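Local coordinates for hydrogen peroxide-inducible genes activator (Corynebacterium glutamicum, PDB 6G1B), which probably acts as a LysR-type transcriptional regulator that binds DNA and switches on genes in response to hydrogen peroxide, at residues K166-Y171 and L285-S290. The protein carries 1 engineered substitution. Residues are numbered along the deposited sequence; the frame is centred on the assembly and turned at random.
With 1PS (3-pyridinium-1-ylpropane-1-sulfonate), chain E; PEO (hydrogen peroxide), chain H.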
ATOM      1  N   LYS A 166      31.007 -22.401   8.532  1.00 39.67           N
ATOM      2  CA  LYS A 166      32.406 -22.181   8.865  1.00 40.44           C
ATOM      3  C   LYS A 166      32.489 -20.912   9.674  1.00 39.11           C
ATOM      4  O   LYS A 166      31.637 -20.046   9.536  1.00 38.21           O
ATOM      5  CB  LYS A 166      33.269 -22.025   7.619  1.00 41.97           C
ATOM      6  CG  LYS A 166      33.175 -23.162   6.612  1.00 43.90           C
ATOM      7  CD  LYS A 166      34.367 -24.091   6.693  1.00 46.72           C
ATOM      8  CE  LYS A 166      35.614 -23.435   6.121  1.00 48.36           C
ATOM      9  NZ  LYS A 166      36.733 -24.416   6.038  1.00 52.06           N
ATOM     10  N   GLU A 167      33.515 -20.801  10.522  1.00 38.99           N
ATOM     11  CA  GLU A 167      33.653 -19.670  11.425  1.00 38.08           C
ATOM     12  C   GLU A 167      34.979 -18.990  11.220  1.00 37.58           C
ATOM     13  O   GLU A 167      35.988 -19.654  11.054  1.00 38.44           O
ATOM     14  CB  GLU A 167      33.512 -20.131  12.875  1.00 38.85           C
ATOM     15  CG  GLU A 167      32.161 -20.789  13.166  1.00 39.45           C
ATOM     16  CD  GLU A 167      32.030 -21.291  14.606  1.00 40.69           C
ATOM     17  OE1 GLU A 167      33.044 -21.383  15.327  1.00 42.29           O
ATOM     18  OE2 GLU A 167      30.908 -21.598  15.041  1.00 41.47           O
ATOM     19  N   ILE A 168      34.968 -17.664  11.202  1.00 36.20           N
ATOM     20  CA  ILE A 168      36.186 -16.894  11.251  1.00 36.42           C
ATOM     21  C   ILE A 168      36.149 -16.132  12.577  1.00 35.76           C
ATOM     22  O   ILE A 168      35.267 -15.298  12.768  1.00 34.73           O
ATOM     23  CB  ILE A 168      36.327 -15.890  10.076  1.00 36.35           C
ATOM     24  CG1 ILE A 168      36.296 -16.609   8.709  1.00 36.81           C
ATOM     25  CG2 ILE A 168      37.630 -15.107  10.233  1.00 36.98           C
ATOM     26  CD1 ILE A 168      35.951 -15.729   7.532  1.00 36.67           C
ATOM     27  N   PRO A 169      37.080 -16.433  13.508  1.00 36.20           N
ATOM     28  CA  PRO A 169      37.138 -15.620  14.729  1.00 35.66           C
ATOM     29  C   PRO A 169      37.573 -14.192  14.477  1.00 35.35           C
ATOM     30  O   PRO A 169      38.449 -13.971  13.670  1.00 36.19           O
ATOM     31  CB  PRO A 169      38.161 -16.356  15.615  1.00 36.90           C
ATOM     32  CG  PRO A 169      38.819 -17.393  14.749  1.00 37.95           C
ATOM     33  CD  PRO A 169      37.843 -17.688  13.651  1.00 37.27           C
ATOM     34  N   LEU A 170      36.922 -13.229  15.118  1.00 34.31           N
ATOM     35  CA  LEU A 170      37.273 -11.829  14.961  1.00 34.25           C
ATOM     36  C   LEU A 170      38.041 -11.304  16.175  1.00 34.41           C
ATOM     37  O   LEU A 170      39.128 -10.749  16.014  1.00 35.08           O
ATOM     38  CB  LEU A 170      36.016 -10.981  14.731  1.00 33.56           C
ATOM     39  CG  LEU A 170      35.208 -11.340  13.478  1.00 33.40           C
ATOM     40  CD1 LEU A 170      33.902 -10.570  13.415  1.00 32.96           C
ATOM     41  CD2 LEU A 170      36.072 -11.119  12.247  1.00 34.22           C
ATOM     42  N   TYR A 171      37.459 -11.466  17.367  1.00 33.88           N
ATOM     43  CA  TYR A 171      37.989 -10.883  18.582  1.00 34.05           C
ATOM     44  C   TYR A 171      37.247 -11.356  19.836  1.00 33.95           C
ATOM     45  O   TYR A 171      36.088 -11.768  19.750  1.00 33.39           O
ATOM     46  CB  TYR A 171      37.931  -9.357  18.540  1.00 33.81           C
ATOM     47  CG  TYR A 171      36.583  -8.757  18.225  1.00 33.20           C
ATOM     48  CD1 TYR A 171      35.644  -8.559  19.221  1.00 32.76           C
ATOM     49  CD2 TYR A 171      36.279  -8.320  16.934  1.00 33.36           C
ATOM     50  CE1 TYR A 171      34.422  -7.983  18.949  1.00 32.61           C
ATOM     51  CE2 TYR A 171      35.056  -7.744  16.650  1.00 33.13           C
ATOM     52  CZ  TYR A 171      34.143  -7.565  17.653  1.00 32.78           C
ATOM     53  OH  TYR A 171      32.963  -6.993  17.353  1.00 32.87           O
ATOM     54  N   LEU A 285      32.717 -14.330  12.477  1.00 34.62           N
ATOM     55  CA  LEU A 285      31.915 -14.304  11.243  1.00 34.58           C
ATOM     56  C   LEU A 285      31.548 -15.744  10.916  1.00 34.39           C
ATOM     57  O   LEU A 285      32.433 -16.598  10.916  1.00 34.62           O
ATOM     58  CB  LEU A 285      32.711 -13.725  10.116  1.00 34.98           C
ATOM     59  CG  LEU A 285      32.776 -12.252   9.864  1.00 35.68           C
ATOM     60  CD1 LEU A 285      33.383 -12.087   8.459  1.00 36.21           C
ATOM     61  CD2 LEU A 285      31.401 -11.600   9.931  1.00 35.81           C
ATOM     62  N   VAL A 286      30.272 -16.039  10.681  1.00 34.35           N
ATOM     63  CA  VAL A 286      29.885 -17.384  10.285  1.00 34.46           C
ATOM     64  C   VAL A 286      29.273 -17.409   8.881  1.00 34.51           C
ATOM     65  O   VAL A 286      28.446 -16.568   8.536  1.00 34.86           O
ATOM     66  CB  VAL A 286      29.146 -18.210  11.393  1.00 34.77           C
ATOM     67  CG1 VAL A 286      28.916 -17.418  12.649  1.00 34.92           C
ATOM     68  CG2 VAL A 286      27.916 -18.931  10.917  1.00 35.06           C
ATOM     69  N   TYR A 287      29.692 -18.367   8.064  1.00 34.54           N
ATOM     70  CA  TYR A 287      29.204 -18.438   6.676  1.00 34.58           C
ATOM     71  C   TYR A 287      28.985 -19.881   6.241  1.00 34.70           C
ATOM     72  O   TYR A 287      29.422 -20.791   6.927  1.00 35.05           O
ATOM     73  CB  TYR A 287      30.144 -17.671   5.755  1.00 34.61           C
ATOM     74  CG  TYR A 287      31.509 -18.293   5.571  1.00 34.82           C
ATOM     75  CD1 TYR A 287      32.573 -17.977   6.421  1.00 35.14           C
ATOM     76  CD2 TYR A 287      31.747 -19.179   4.522  1.00 34.96           C
ATOM     77  CE1 TYR A 287      33.830 -18.531   6.230  1.00 35.69           C
ATOM     78  CE2 TYR A 287      32.996 -19.739   4.307  1.00 35.47           C
ATOM     79  CZ  TYR A 287      34.032 -19.434   5.169  1.00 35.95           C
ATOM     80  OH  TYR A 287      35.248 -20.024   4.936  1.00 36.80           O
ATOM     81  N   ARG A 288      28.280 -20.081   5.134  1.00 34.77           N
ATOM     82  CA  ARG A 288      27.973 -21.435   4.629  1.00 35.12           C
ATOM     83  C   ARG A 288      29.217 -22.066   4.023  1.00 35.47           C
ATOM     84  O   ARG A 288      29.860 -21.457   3.152  1.00 35.22           O
ATOM     85  CB  ARG A 288      26.862 -21.378   3.575  1.00 34.91           C
ATOM     86  CG  ARG A 288      25.526 -20.763   3.971  1.00 35.07           C
ATOM     87  CD  ARG A 288      24.549 -20.778   2.769  1.00 35.18           C
ATOM     88  NE  ARG A 288      24.994 -19.842   1.739  1.00 34.65           N
ATOM     89  CZ  ARG A 288      24.841 -18.522   1.762  1.00 34.81           C
ATOM     90  NH1 ARG A 288      24.174 -17.895   2.744  1.00 35.31           N
ATOM     91  NH2 ARG A 288      25.366 -17.813   0.779  1.00 34.69           N
ATOM     92  N   SER A 289      29.555 -23.291   4.436  1.00 36.58           N
ATOM     93  CA  SER A 289      30.608 -24.122   3.753  1.00 37.43           C
ATOM     94  C   SER A 289      30.529 -24.197   2.232  1.00 37.40           C
ATOM     95  O   SER A 289      31.550 -24.322   1.564  1.00 37.55           O
ATOM     96  CB  SER A 289      30.525 -25.574   4.205  1.00 38.55           C
ATOM     97  OG  SER A 289      30.994 -25.620   5.492  1.00 39.56           O
ATOM     98  N   SER A 290      29.311 -24.133   1.711  1.00 37.42           N
ATOM     99  CA  SER A 290      29.089 -24.168   0.276  1.00 37.74           C
ATOM    100  C   SER A 290      29.534 -22.904  -0.481  1.00 37.49           C
ATOM    101  O   SER A 290      29.592 -22.947  -1.707  1.00 37.76           O
ATOM    102  CB  SER A 290      27.606 -24.449   0.024  1.00 38.06           C
ATOM    103  OG  SER A 290      26.794 -23.642   0.872  1.00 38.17           O
TER
HETATM  104  N1  1PS E 403      34.198 -23.888  -1.116  0.83 52.21           N
HETATM  105  C1  1PS E 403      32.962 -24.365  -1.424  1.00 44.90           C
HETATM  106  C2  1PS E 403      32.533 -24.393  -2.742  0.55 51.36           C
HETATM  107  C3  1PS E 403      35.001 -23.430  -2.115  1.00 57.05           C
HETATM  108  C4  1PS E 403      34.569 -23.460  -3.434  0.90 51.19           C
HETATM  109  C5  1PS E 403      33.339 -23.939  -3.732  1.00 52.38           C
HETATM  110  C6  1PS E 403      34.655 -23.824   0.267  1.00 57.78           C
HETATM  111  C7  1PS E 403      34.793 -25.195   0.926  1.00 55.85           C
HETATM  112  C8  1PS E 403      34.739 -25.025   2.444  0.56 55.58           C
HETATM  113  S1  1PS E 403      35.581 -26.416   3.238  0.92 57.05           S
HETATM  114  O1  1PS E 403      35.394 -26.360   4.734  0.78 57.08           O
HETATM  115  O2  1PS E 403      37.049 -26.423   2.892  0.85 53.52           O
HETATM  116  O3  1PS E 403      35.117 -27.728   2.658  0.62 45.17           O
HETATM  117  O1  PEO H 406      37.296 -20.531   8.178  1.00 63.77           O
HETATM  118  O2  PEO H 406      37.454 -19.857   6.868  1.00 63.70           O
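An antiparallel strand pair in the LysR substrate-binding domain joins 166-171 to 285-288, with Lys166 facing Tyr287 and Ile168 facing Leu285. Both are hydrogen-bonded pairs. Lys166 N gives a bond of 2.8 Å to Tyr287 O, and Tyr287 N returns one to Lys166 O. Ile168 and Leu285 are joined by the same reciprocal pair: Ile168 N to Leu285 O, and Leu285 N to Ile168 O at 2.7 Å. Between them Glu167 and Val286 form a non-hydrogen-bonded pair. Here Val286 CA points a C-H at Lys166 O from 3.3 Å.

The Lys166 and Tyr287 side chains run side by side. Lys166 CB sits over one face of the phenol ring, 3.9 Å from its centroid, in a CH-pi contact. Ile168 CD1 reaches Tyr287 CE1 at 3.7 Å. Leu170 CD1 packs on Leu285 CG. Helix 294-317 covers this side of the sheet through Ala294, Glu298 and Leu304. Past Ile168 the strand makes a classic bulge, where Leu170 and Tyr171 sit opposite the single Ile283.

The Lys166 chain bends at chi2 (-102°) and chi3, which carries NZ away from the sheet, where it donates a 2.7 Å hydrogen bond to O1 of 3-pyridinium-1-ylpropane-1-sulfonate. Hydrogen peroxide, probably picked up during crystallisation, has its O2 in the Tyr287 ring plane at the edge, 2.9 Å from Tyr287 OH. The ammonium of Lys166 probably adds charge attraction to the sulfonate bond, while CB on the ring helps keep the base of the chain in place.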